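Local coordinates for probable fatty acyl-CoA transferase Rv3272 (Mycobacterium tuberculosis, PDB 5YX6), which probably acts as a family III CoA transferase in fatty acid metabolism and binds fatty acyl-CoAs of varying chain length, palmitoyl-CoA most tightly, at residues Ile126-Thr131 with Gln184-Ala189; Ile39-Pro44 with Gln87-Leu92; Leu147-Glu152 with Gln172-Ala177; Val78-Glu83 with Glu109-Gly114. All coordinates share one frame; numbering follows the deposited sequence.

Contact 1 (Ile126-Thr131 with Gln184-Ala189); sequences IYARLT and QAVLAA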
loop_
_atom_site.group_PDB
_atom_site.type_symbol
_atom_site.label_atom_id
_atom_site.label_comp_id
_atom_site.label_asym_id
_atom_site.label_seq_id
_atom_site.Cartn_x
_atom_site.Cartn_y
_atom_site.Cartn_z
ATOM N N ILE A 126 8.191 -22.599 -4.442
ATOM C CA ILE A 126 7.086 -21.677 -4.282
ATOM C C ILE A 126 6.954 -20.855 -5.562
ATOM O O ILE A 126 7.948 -20.365 -6.106
ATOM C CB ILE A 126 7.300 -20.789 -3.046
ATOM C CG1 ILE A 126 7.134 -21.646 -1.793
ATOM C CG2 ILE A 126 6.334 -19.612 -3.029
ATOM C CD1 ILE A 126 7.881 -21.151 -0.605
ATOM N N TYR A 127 5.733 -20.761 -6.072
ATOM C CA TYR A 127 5.469 -20.090 -7.341
ATOM C C TYR A 127 4.552 -18.889 -7.123
ATOM O O TYR A 127 3.436 -19.052 -6.659
ATOM C CB TYR A 127 4.835 -21.075 -8.324
ATOM C CG TYR A 127 4.991 -20.726 -9.782
ATOM C CD1 TYR A 127 4.223 -19.726 -10.368
ATOM C CD2 TYR A 127 5.885 -21.422 -10.584
ATOM C CE1 TYR A 127 4.357 -19.418 -11.710
ATOM C CE2 TYR A 127 6.028 -21.121 -11.922
ATOM C CZ TYR A 127 5.263 -20.123 -12.482
ATOM O OH TYR A 127 5.408 -19.831 -13.821
ATOM N N ALA A 128 5.021 -17.689 -7.445
ATOM C CA ALA A 128 4.249 -16.481 -7.166
ATOM C C ALA A 128 3.920 -15.674 -8.426
ATOM O O ALA A 128 4.817 -15.328 -9.189
ATOM C CB ALA A 128 4.998 -15.608 -6.154
ATOM N N ARG A 129 2.638 -15.373 -8.630
ATOM C CA ARG A 129 2.172 -14.649 -9.819
ATOM C C ARG A 129 1.553 -13.288 -9.499
ATOM O O ARG A 129 0.631 -13.184 -8.686
ATOM C CB ARG A 129 1.167 -15.499 -10.592
ATOM C CG ARG A 129 1.531 -16.972 -10.588
ATOM C CD ARG A 129 0.704 -17.786 -11.556
ATOM N NE ARG A 129 1.072 -17.532 -12.943
ATOM C CZ ARG A 129 0.701 -18.301 -13.956
ATOM N NH1 ARG A 129 1.083 -18.004 -15.192
ATOM N NH2 ARG A 129 -0.037 -19.379 -13.728
ATOM N N LEU A 130 2.079 -12.246 -10.135
ATOM C CA LEU A 130 1.525 -10.899 -10.022
ATOM C C LEU A 130 0.886 -10.467 -11.343
ATOM O O LEU A 130 1.552 -10.447 -12.373
ATOM C CB LEU A 130 2.611 -9.913 -9.602
ATOM C CG LEU A 130 2.206 -8.443 -9.490
ATOM C CD1 LEU A 130 1.096 -8.267 -8.484
ATOM C CD2 LEU A 130 3.409 -7.607 -9.083
ATOM N N THR A 131 -0.410 -10.169 -11.331
ATOM C CA THR A 131 -1.064 -9.689 -12.550
ATOM C C THR A 131 -1.752 -8.344 -12.308
ATOM O O THR A 131 -1.839 -7.884 -11.172
ATOM C CB THR A 131 -2.111 -10.695 -13.086
ATOM O OG1 THR A 131 -3.222 -10.764 -12.186
ATOM C CG2 THR A 131 -1.498 -12.074 -13.267
ATOM N N GLN A 184 4.732 -9.902 1.053
ATOM C CA GLN A 184 4.015 -10.505 2.169
ATOM C C GLN A 184 3.611 -11.950 1.838
ATOM O O GLN A 184 3.840 -12.877 2.624
ATOM C CB GLN A 184 2.787 -9.657 2.509
ATOM C CG GLN A 184 1.785 -10.291 3.453
ATOM C CD GLN A 184 0.410 -9.655 3.338
ATOM O OE1 GLN A 184 -0.542 -10.273 2.856
ATOM N NE2 GLN A 184 0.299 -8.408 3.778
ATOM N N ALA A 185 3.046 -12.141 0.653
ATOM C CA ALA A 185 2.545 -13.448 0.264
ATOM C C ALA A 185 3.667 -14.468 0.052
ATOM O O ALA A 185 3.515 -15.639 0.375
ATOM C CB ALA A 185 1.714 -13.320 -0.977
ATOM N N VAL A 186 4.801 -14.022 -0.476
ATOM C CA VAL A 186 5.954 -14.897 -0.585
ATOM C C VAL A 186 6.438 -15.308 0.808
ATOM O O VAL A 186 6.734 -16.473 1.053
ATOM C CB VAL A 186 7.105 -14.225 -1.357
ATOM C CG1 VAL A 186 8.393 -14.980 -1.143
ATOM C CG2 VAL A 186 6.769 -14.131 -2.860
ATOM N N LEU A 187 6.494 -14.349 1.725
ATOM C CA LEU A 187 6.938 -14.620 3.086
ATOM C C LEU A 187 6.032 -15.645 3.772
ATOM O O LEU A 187 6.514 -16.583 4.423
ATOM C CB LEU A 187 6.976 -13.328 3.888
ATOM C CG LEU A 187 8.280 -12.547 4.072
ATOM C CD1 LEU A 187 9.414 -13.065 3.212
ATOM C CD2 LEU A 187 8.052 -11.046 3.846
ATOM N N ALA A 188 4.723 -15.478 3.604
ATOM C CA ALA A 188 3.763 -16.426 4.154
ATOM C C ALA A 188 4.017 -17.819 3.586
ATOM O O ALA A 188 4.043 -18.806 4.326
ATOM C CB ALA A 188 2.336 -15.979 3.866
ATOM N N ALA A 189 4.238 -17.887 2.276
ATOM C CA ALA A 189 4.504 -19.160 1.615
ATOM C C ALA A 189 5.786 -19.827 2.130
ATOM O O ALA A 189 5.813 -21.030 2.346
ATOM C CB ALA A 189 4.584 -18.960 0.114
#

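Contact 2 (Ile39-Pro44 with Gln87-Leu92); sequences IKVEAP and QQMLRL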
loop_
_atom_site.group_PDB
_atom_site.type_symbol
_atom_site.label_atom_id
_atom_site.label_comp_id
_atom_site.label_asym_id
_atom_site.label_seq_id
_atom_site.Cartn_x
_atom_site.Cartn_y
_atom_site.Cartn_z
ATOM N N ILE A 39 17.640 -13.493 -8.303
ATOM C CA ILE A 39 18.216 -13.512 -9.639
ATOM C C ILE A 39 17.206 -12.999 -10.649
ATOM O O ILE A 39 16.178 -13.643 -10.877
ATOM C CB ILE A 39 18.659 -14.933 -10.049
ATOM C CG1 ILE A 39 19.642 -15.506 -9.034
ATOM C CG2 ILE A 39 19.252 -14.930 -11.453
ATOM C CD1 ILE A 39 20.026 -16.934 -9.332
ATOM N N LYS A 40 17.487 -11.827 -11.218
ATOM C CA LYS A 40 16.668 -11.266 -12.287
ATOM C C LYS A 40 16.848 -12.084 -13.557
ATOM O O LYS A 40 17.958 -12.481 -13.884
ATOM C CB LYS A 40 17.034 -9.808 -12.573
ATOM C CG LYS A 40 16.510 -8.793 -11.600
ATOM C CD LYS A 40 16.787 -7.386 -12.115
ATOM C CE LYS A 40 15.770 -6.941 -13.168
ATOM N NZ LYS A 40 14.383 -6.819 -12.619
ATOM N N VAL A 41 15.750 -12.336 -14.257
ATOM C CA VAL A 41 15.797 -12.933 -15.577
ATOM C C VAL A 41 15.358 -11.879 -16.597
ATOM O O VAL A 41 14.196 -11.485 -16.620
ATOM C CB VAL A 41 14.895 -14.178 -15.666
ATOM C CG1 VAL A 41 14.877 -14.740 -17.089
ATOM C CG2 VAL A 41 15.350 -15.245 -14.646
ATOM N N GLU A 42 16.287 -11.403 -17.425
ATOM C CA GLU A 42 15.974 -10.316 -18.355
ATOM C C GLU A 42 16.073 -10.765 -19.809
ATOM O O GLU A 42 16.753 -11.744 -20.132
ATOM C CB GLU A 42 16.904 -9.125 -18.113
ATOM C CG GLU A 42 17.063 -8.759 -16.633
ATOM C CD GLU A 42 17.962 -7.548 -16.400
ATOM O OE1 GLU A 42 18.884 -7.654 -15.559
ATOM O OE2 GLU A 42 17.745 -6.493 -17.039
ATOM N N ALA A 43 15.382 -10.036 -20.680
ATOM C CA ALA A 43 15.492 -10.239 -22.114
ATOM C C ALA A 43 16.902 -9.876 -22.548
ATOM O O ALA A 43 17.565 -9.099 -21.857
ATOM C CB ALA A 43 14.454 -9.396 -22.856
ATOM N N PRO A 44 17.384 -10.467 -23.663
ATOM C CA PRO A 44 18.727 -10.162 -24.168
ATOM C C PRO A 44 18.935 -8.661 -24.278
ATOM O O PRO A 44 18.076 -7.967 -24.825
ATOM C CB PRO A 44 18.739 -10.820 -25.545
ATOM C CG PRO A 44 17.838 -11.983 -25.387
ATOM C CD PRO A 44 16.729 -11.510 -24.472
ATOM N N GLN A 87 15.597 -24.728 -21.173
ATOM C CA GLN A 87 16.327 -25.731 -20.412
ATOM C C GLN A 87 17.194 -25.127 -19.314
ATOM O O GLN A 87 17.327 -25.701 -18.235
ATOM C CB GLN A 87 17.185 -26.581 -21.344
ATOM C CG GLN A 87 16.375 -27.543 -22.191
ATOM C CD GLN A 87 15.483 -28.437 -21.345
ATOM O OE1 GLN A 87 14.281 -28.552 -21.601
ATOM N NE2 GLN A 87 16.063 -29.059 -20.317
ATOM N N GLN A 88 17.806 -23.985 -19.596
ATOM C CA GLN A 88 18.612 -23.293 -18.599
ATOM C C GLN A 88 17.743 -22.823 -17.430
ATOM O O GLN A 88 18.126 -22.938 -16.261
ATOM C CB GLN A 88 19.324 -22.107 -19.242
ATOM C CG GLN A 88 20.525 -22.502 -20.069
ATOM C CD GLN A 88 21.035 -21.367 -20.918
ATOM O OE1 GLN A 88 20.322 -20.398 -21.176
ATOM N NE2 GLN A 88 22.271 -21.481 -21.372
ATOM N N MET A 89 16.554 -22.333 -17.763
ATOM C CA MET A 89 15.606 -21.854 -16.776
ATOM C C MET A 89 15.058 -23.000 -15.949
ATOM O O MET A 89 14.805 -22.835 -14.755
ATOM C CB MET A 89 14.468 -21.097 -17.458
ATOM C CG MET A 89 14.863 -19.719 -17.996
ATOM S SD MET A 89 15.580 -18.617 -16.756
ATOM C CE MET A 89 17.345 -18.877 -16.982
ATOM N N LEU A 90 14.851 -24.151 -16.584
ATOM C CA LEU A 90 14.382 -25.331 -15.867
ATOM C C LEU A 90 15.449 -25.812 -14.890
ATOM O O LEU A 90 15.140 -26.172 -13.759
ATOM C CB LEU A 90 13.993 -26.454 -16.833
ATOM C CG LEU A 90 12.737 -26.238 -17.683
ATOM C CD1 LEU A 90 12.661 -27.249 -18.804
ATOM C CD2 LEU A 90 11.491 -26.311 -16.836
ATOM N N ARG A 91 16.705 -25.798 -15.318
ATOM C CA ARG A 91 17.797 -26.207 -14.445
ATOM C C ARG A 91 18.017 -25.201 -13.323
ATOM O O ARG A 91 18.305 -25.581 -12.190
ATOM C CB ARG A 91 19.088 -26.396 -15.237
ATOM C CG ARG A 91 19.079 -27.640 -16.102
ATOM C CD ARG A 91 20.413 -27.849 -16.789
ATOM N NE ARG A 91 20.227 -28.234 -18.183
ATOM C CZ ARG A 91 20.517 -27.454 -19.222
ATOM N NH1 ARG A 91 21.017 -26.235 -19.034
ATOM N NH2 ARG A 91 20.309 -27.897 -20.455
ATOM N N LEU A 92 17.899 -23.917 -13.647
ATOM C CA LEU A 92 18.056 -22.876 -12.651
ATOM C C LEU A 92 16.920 -22.967 -11.618
ATOM O O LEU A 92 17.145 -22.802 -10.422
ATOM C CB LEU A 92 18.101 -21.499 -13.319
ATOM C CG LEU A 92 18.467 -20.288 -12.464
ATOM C CD1 LEU A 92 19.675 -20.589 -11.595
ATOM C CD2 LEU A 92 18.716 -19.060 -13.340
#

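Contact 3 (Leu147-Glu152 with Gln172-Ala177); sequences LVVAAE and QLVDNA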
loop_
_atom_site.group_PDB
_atom_site.type_symbol
_atom_site.label_atom_id
_atom_site.label_comp_id
_atom_site.label_asym_id
_atom_site.label_seq_id
_atom_site.Cartn_x
_atom_site.Cartn_y
_atom_site.Cartn_z
ATOM N N LEU A 147 -1.857 3.602 -13.424
ATOM C CA LEU A 147 -2.820 4.667 -13.685
ATOM C C LEU A 147 -4.205 4.140 -14.099
ATOM O O LEU A 147 -5.231 4.635 -13.646
ATOM C CB LEU A 147 -2.240 5.593 -14.761
ATOM C CG LEU A 147 -2.953 6.869 -15.185
ATOM C CD1 LEU A 147 -1.910 7.906 -15.585
ATOM C CD2 LEU A 147 -3.877 6.582 -16.339
ATOM N N VAL A 148 -4.227 3.129 -14.954
ATOM C CA VAL A 148 -5.480 2.599 -15.469
ATOM C C VAL A 148 -6.153 1.662 -14.468
ATOM O O VAL A 148 -7.375 1.651 -14.341
ATOM C CB VAL A 148 -5.249 1.865 -16.810
ATOM C CG1 VAL A 148 -6.527 1.218 -17.293
ATOM C CG2 VAL A 148 -4.776 2.849 -17.845
ATOM N N VAL A 149 -5.352 0.848 -13.783
ATOM C CA VAL A 149 -5.867 -0.026 -12.732
ATOM C C VAL A 149 -6.472 0.787 -11.572
ATOM O O VAL A 149 -7.540 0.451 -11.062
ATOM C CB VAL A 149 -4.758 -0.964 -12.192
ATOM C CG1 VAL A 149 -5.243 -1.730 -10.958
ATOM C CG2 VAL A 149 -4.283 -1.907 -13.288
ATOM N N ALA A 150 -5.785 1.857 -11.176
ATOM C CA ALA A 150 -6.273 2.761 -10.126
ATOM C C ALA A 150 -7.646 3.344 -10.465
ATOM O O ALA A 150 -8.546 3.370 -9.627
ATOM C CB ALA A 150 -5.273 3.888 -9.899
ATOM N N ALA A 151 -7.797 3.800 -11.707
ATOM C CA ALA A 151 -9.033 4.423 -12.168
ATOM C C ALA A 151 -10.143 3.397 -12.353
ATOM O O ALA A 151 -11.304 3.669 -12.088
ATOM C CB ALA A 151 -8.794 5.186 -13.473
ATOM N N GLU A 152 -9.790 2.215 -12.826
ATOM C CA GLU A 152 -10.793 1.189 -13.044
ATOM C C GLU A 152 -11.307 0.646 -11.696
ATOM O O GLU A 152 -12.458 0.204 -11.596
ATOM C CB GLU A 152 -10.233 0.074 -13.941
ATOM C CG GLU A 152 -11.285 -0.933 -14.379
ATOM C CD GLU A 152 -10.877 -1.765 -15.592
ATOM O OE1 GLU A 152 -9.762 -1.575 -16.131
ATOM O OE2 GLU A 152 -11.688 -2.612 -16.013
ATOM N N GLN A 172 2.494 6.372 -7.817
ATOM C CA GLN A 172 2.147 5.015 -8.222
ATOM C C GLN A 172 1.824 4.175 -7.002
ATOM O O GLN A 172 2.596 3.282 -6.626
ATOM C CB GLN A 172 3.284 4.367 -9.024
ATOM C CG GLN A 172 3.514 4.948 -10.422
ATOM C CD GLN A 172 4.046 6.371 -10.386
ATOM O OE1 GLN A 172 5.196 6.604 -10.009
ATOM N NE2 GLN A 172 3.205 7.333 -10.755
ATOM N N LEU A 173 0.678 4.456 -6.388
ATOM C CA LEU A 173 0.351 3.829 -5.121
ATOM C C LEU A 173 -0.016 2.365 -5.312
ATOM O O LEU A 173 0.263 1.539 -4.450
ATOM C CB LEU A 173 -0.795 4.564 -4.421
ATOM C CG LEU A 173 -2.192 4.381 -5.012
ATOM C CD1 LEU A 173 -3.255 4.477 -3.937
ATOM C CD2 LEU A 173 -2.439 5.403 -6.104
ATOM N N VAL A 174 -0.622 2.045 -6.444
ATOM C CA VAL A 174 -1.086 0.683 -6.677
ATOM C C VAL A 174 0.090 -0.263 -6.941
ATOM O O VAL A 174 0.110 -1.389 -6.443
ATOM C CB VAL A 174 -2.090 0.637 -7.840
ATOM C CG1 VAL A 174 -2.387 -0.795 -8.240
ATOM C CG2 VAL A 174 -3.368 1.345 -7.441
ATOM N N ASP A 175 1.067 0.212 -7.706
ATOM C CA ASP A 175 2.327 -0.497 -7.908
ATOM C C ASP A 175 3.052 -0.784 -6.599
ATOM O O ASP A 175 3.384 -1.922 -6.301
ATOM C CB ASP A 175 3.264 0.310 -8.810
ATOM C CG ASP A 175 2.958 0.138 -10.281
ATOM O OD1 ASP A 175 2.129 -0.728 -10.616
ATOM O OD2 ASP A 175 3.569 0.856 -11.106
ATOM N N ASN A 176 3.306 0.261 -5.821
ATOM C CA ASN A 176 4.130 0.105 -4.641
ATOM C C ASN A 176 3.408 -0.698 -3.568
ATOM O O ASN A 176 4.019 -1.555 -2.924
ATOM C CB ASN A 176 4.577 1.471 -4.128
ATOM C CG ASN A 176 5.532 2.168 -5.107
ATOM O OD1 ASN A 176 6.491 1.565 -5.601
ATOM N ND2 ASN A 176 5.263 3.434 -5.399
ATOM N N ALA A 177 2.106 -0.487 -3.418
ATOM C CA ALA A 177 1.325 -1.316 -2.501
ATOM C C ALA A 177 1.296 -2.773 -2.955
ATOM O O ALA A 177 1.387 -3.685 -2.128
ATOM C CB ALA A 177 -0.099 -0.781 -2.356
#

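Contact 4 (Val78-Glu83 with Glu109-Gly114); sequences VDLTTE and EKLGLG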
loop_
_atom_site.group_PDB
_atom_site.type_symbol
_atom_site.label_atom_id
_atom_site.label_comp_id
_atom_site.label_asym_id
_atom_site.label_seq_id
_atom_site.Cartn_x
_atom_site.Cartn_y
_atom_site.Cartn_z
ATOM N N VAL A 78 18.622 -13.871 -21.049
ATOM C CA VAL A 78 18.165 -15.043 -21.763
ATOM C C VAL A 78 16.998 -14.706 -22.695
ATOM O O VAL A 78 16.188 -13.833 -22.387
ATOM C CB VAL A 78 17.767 -16.124 -20.731
ATOM C CG1 VAL A 78 16.294 -16.477 -20.820
ATOM C CG2 VAL A 78 18.662 -17.346 -20.842
ATOM N N ASP A 79 16.917 -15.406 -23.825
ATOM C CA ASP A 79 15.777 -15.294 -24.738
ATOM C C ASP A 79 14.834 -16.465 -24.510
ATOM O O ASP A 79 15.105 -17.575 -24.963
ATOM C CB ASP A 79 16.229 -15.262 -26.200
ATOM C CG ASP A 79 15.052 -15.208 -27.185
ATOM O OD1 ASP A 79 13.891 -15.019 -26.752
ATOM O OD2 ASP A 79 15.287 -15.356 -28.404
ATOM N N LEU A 80 13.717 -16.203 -23.838
ATOM C CA LEU A 80 12.858 -17.269 -23.320
ATOM C C LEU A 80 12.120 -18.095 -24.388
ATOM O O LEU A 80 11.602 -19.174 -24.087
ATOM C CB LEU A 80 11.846 -16.667 -22.343
ATOM C CG LEU A 80 12.397 -16.272 -20.966
ATOM C CD1 LEU A 80 11.334 -15.527 -20.164
ATOM C CD2 LEU A 80 12.888 -17.490 -20.202
ATOM N N THR A 81 12.090 -17.608 -25.628
ATOM C CA THR A 81 11.417 -18.332 -26.714
ATOM C C THR A 81 12.219 -19.512 -27.267
ATOM O O THR A 81 11.642 -20.431 -27.846
ATOM C CB THR A 81 11.078 -17.403 -27.892
ATOM O OG1 THR A 81 12.268 -16.757 -28.358
ATOM C CG2 THR A 81 10.064 -16.354 -27.470
ATOM N N THR A 82 13.539 -19.488 -27.098
ATOM C CA THR A 82 14.393 -20.544 -27.639
ATOM C C THR A 82 14.456 -21.719 -26.674
ATOM O O THR A 82 14.294 -21.541 -25.468
ATOM C CB THR A 82 15.820 -20.047 -27.920
ATOM O OG1 THR A 82 16.556 -19.969 -26.690
ATOM C CG2 THR A 82 15.785 -18.685 -28.591
ATOM N N GLU A 83 14.702 -22.914 -27.203
ATOM C CA GLU A 83 14.739 -24.121 -26.383
ATOM C C GLU A 83 15.898 -24.126 -25.389
ATOM O O GLU A 83 15.788 -24.690 -24.298
ATOM C CB GLU A 83 14.823 -25.364 -27.271
ATOM C CG GLU A 83 14.843 -26.688 -26.499
ATOM C CD GLU A 83 13.492 -27.075 -25.895
ATOM O OE1 GLU A 83 12.475 -26.418 -26.219
ATOM O OE2 GLU A 83 13.457 -28.041 -25.092
ATOM N N GLU A 109 2.999 -20.509 -19.115
ATOM C CA GLU A 109 2.534 -21.813 -19.544
ATOM C C GLU A 109 2.958 -22.082 -20.992
ATOM O O GLU A 109 3.482 -23.158 -21.295
ATOM C CB GLU A 109 1.016 -21.905 -19.371
ATOM C CG GLU A 109 0.608 -22.088 -17.910
ATOM C CD GLU A 109 0.300 -20.769 -17.205
ATOM O OE1 GLU A 109 0.867 -19.719 -17.590
ATOM O OE2 GLU A 109 -0.509 -20.786 -16.253
ATOM N N LYS A 110 2.760 -21.098 -21.870
ATOM C CA LYS A 110 3.147 -21.225 -23.280
ATOM C C LYS A 110 4.660 -21.406 -23.431
ATOM O O LYS A 110 5.133 -22.020 -24.389
ATOM C CB LYS A 110 2.682 -20.006 -24.086
ATOM N N LEU A 111 5.418 -20.880 -22.475
ATOM C CA LEU A 111 6.869 -21.012 -22.507
ATOM C C LEU A 111 7.325 -22.326 -21.885
ATOM O O LEU A 111 8.512 -22.659 -21.923
ATOM C CB LEU A 111 7.529 -19.839 -21.787
ATOM C CG LEU A 111 7.293 -18.454 -22.395
ATOM C CD1 LEU A 111 7.905 -17.385 -21.498
ATOM C CD2 LEU A 111 7.830 -18.357 -23.821
ATOM N N GLY A 112 6.381 -23.074 -21.322
ATOM C CA GLY A 112 6.709 -24.316 -20.640
ATOM C C GLY A 112 7.335 -24.137 -19.265
ATOM O O GLY A 112 8.034 -25.020 -18.763
ATOM N N LEU A 113 7.070 -22.988 -18.655
ATOM C CA LEU A 113 7.615 -22.648 -17.346
ATOM C C LEU A 113 6.496 -22.339 -16.355
ATOM O O LEU A 113 6.658 -21.504 -15.463
ATOM C CB LEU A 113 8.566 -21.450 -17.457
ATOM C CG LEU A 113 9.814 -21.602 -18.330
ATOM C CD1 LEU A 113 10.524 -20.270 -18.461
ATOM C CD2 LEU A 113 10.746 -22.642 -17.737
ATOM N N GLY A 114 5.348 -22.983 -16.532
ATOM C CA GLY A 114 4.216 -22.739 -15.659
ATOM C C GLY A 114 4.423 -23.402 -14.309
ATOM O O GLY A 114 5.391 -24.139 -14.123
#

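Contact 1 (Ile126-Thr131 with Gln184-Ala189)
I126 faces A189 with 6.9 Å between their CA atoms, and A128 faces V186 with 7.0 Å between theirs, a pairing that puts strand and helix in broadly opposite directions. Between these pairs the contact is carried by methyl groups. I126 reaches the helix with both branches: its CG2 lies 3.7 Å from CB of A189, while its CD1 extends past that methyl to 3.6 Å from A189 O. A chi1 of -71° leaves CG2 of I126 anti to the backbone N and CG1 beside it, and in this way both arms of I126 lean on the same side of the A189 methyl. Two residues further along the strand, CB of A128 meets CG2 of V186 at 4.0 Å, the valine branch that stands anti to its own carbonyl carbon. Helix 173-196 belongs to the connection that leads from strand 126-131 to its parallel neighbour 201-205, a beta-alpha-beta crossover of the Rossmann-fold domain. A189 also touches V202 of that next strand, and V186 touches L100 of strand 98-101, so the helix rests across several strands. All four residues are buried and no hydrogen bond or charge spans the interface; small alanines at A128 and A189 let helix and sheet approach closely, and the contact between the segments is van der Waals packing of methyls, one against a carbonyl oxygen.

Contact 2 (Ile39-Pro44 with Gln87-Leu92)
V41 presents both of its methyls to the sulfur of M89, with CG1 and CG2 each 4.0 Å from M89 SD. The sulfur therefore sits astride the fork of the valine, and the two side chains pass alongside each other, pointing opposite ways. The second pair is looser: I39 CD1 and L92 CD1 touch end to end at 4.3 Å. What lets M89 arrive is its bent chain. Its CB does not head for the strand, but chi1 at -73° and chi2 at -56° bring the sulfur back to the sheet, spanning backbones whose V41 and M89 CA atoms are 9.0 Å apart. I39 and L92 must bridge a wider gap, 9.8 Å between their CA atoms, which leaves their branch ends as the parts that meet. In the Rossmann-type sheet, with strand order 3-2-1-4-5-6, helix 83-94 lies on the crossover from edge strand 74-77 to strand 98-101, and here it packs over strand 37-42, one of the two strands lying between them. Outside the two segments, V76 of strand 74-77 packs against I39 and V41 alike, F18 against V41, and L80 against M89. F390, near the C-terminus, touches both I39 and L92 and so covers that end of the interface. Strand 37-42 is itself fixed by backbone bonds to both neighbours, I39 pairing with V15 and D17, K40 with K74 and V76.

Contact 3 (Leu147-Glu152 with Gln172-Ala177)
V174 meets A150 and V149 where two helices pack, the short helix 146-152 against the first turn of the long helix 173-196; both lie in the connection between strands 126-131 and 201-205 of the Rossmann-type domain. V174 gives up the most surface to the contact, A150 less and V149 least. The closest backbone pair is A150 and V174, whose CA atoms are 6.6 Å apart, a distance that the single methyl of A150 permits. V174 divides its two branches between the partners. With chi1 at 170°, its CG1 is anti to the backbone N and lies 4.1 Å from V149 CG1, while its CG2, beside the backbone N, lies 4.0 Å from A150 CB. V149 and V174 lie aslant, and of their methyls only the two CG1 come within touching distance. M206 of helix 206-213 also packs on V174. The neighbouring residue D175, inferred to be the catalytic nucleophile, takes no part in these touches but follows V174 directly in the first turn of helix 173-196. D146, the first residue of helix 146-152, contributes polar contact as well: its OD2 accepts a hydrogen bond from D175 N and a weak one from V174 N. The second subunit comes close too, with its L173 packed on L173 of this chain. At the helix start, Q172 holds the N-cap position and its O accepts the backbone bond from N176 N at 3.2 Å.

Contact 4 (Val78-Glu83 with Glu109-Gly114)
L80 and L111 each set CG beside the backbone N and anti to the carbonyl carbon, chi1 -75° and -63°, and a second torsion close to anti then extends each side chain; L113 has the same two settings. The two extended leucines L80 and L111 meet at about a right angle. L111 CD1 nestles in the angle of the L80 side chain, 4.1 Å from L80 CB and also 4.1 Å from L80 CD1, while its CD2 lies 3.9 Å from L80 O. L113 meets the other branch of L80, again nearly perpendicular, with its CD1 4.0 Å from L80 CD2. L111 and L113 are thus neighbours of G112 in sequence that both lean on L80. G112, with positive phi, forms a Schellman motif after the helical turn, and the flanking L111 and L113 both point their CB toward the 78-83 loop. The loop is shaped by a type I beta turn from D79 to T82. D79 O accepts from T82 N and from T82 OG1, the latter at 3.3 Å and 161° at the oxygen, close to the line of the carbonyl. T81 OG1 lies 2.9 Å from D79 OD1, above the carboxylate plane, and a weak bond from T81 N to the same oxygen makes an Asx turn. T82 is the N-cap of helix 83-94, its OG1 making a weak bond to A85 N. Further out, F18 packs on L80 and L90 on L113. No hydrogen bond crosses between the segments: polar groups fix the turn internally, and apolar contact joins it to the 109-114 segment.

How the contacts relate
Contacts 1 and 2 are core packing of helices 173-196 and 83-94 on one parallel sheet, without hydrogen bonds between their segments, while contact 3 is buried helix-on-helix packing next to the inferred nucleophile and the second subunit. Contact 2 is buried although its centre lies 27 Å from the chain centre; contact 4, 30 Å away centre to centre, is only partly buried and adds loop-shaping hydrogen bonds to leucine packing. Contacts 2 and 4 adjoin and interleave along the chain: E42 O bonds to V78 N at 3.0 Å. Contact 4 also joins contact 1 through L113 O to Y127 OH and an E109–R129 salt bridge. Contacts 1 and 3 share helix 173-196, contact 3 nested inside the loop that contact 1 closes.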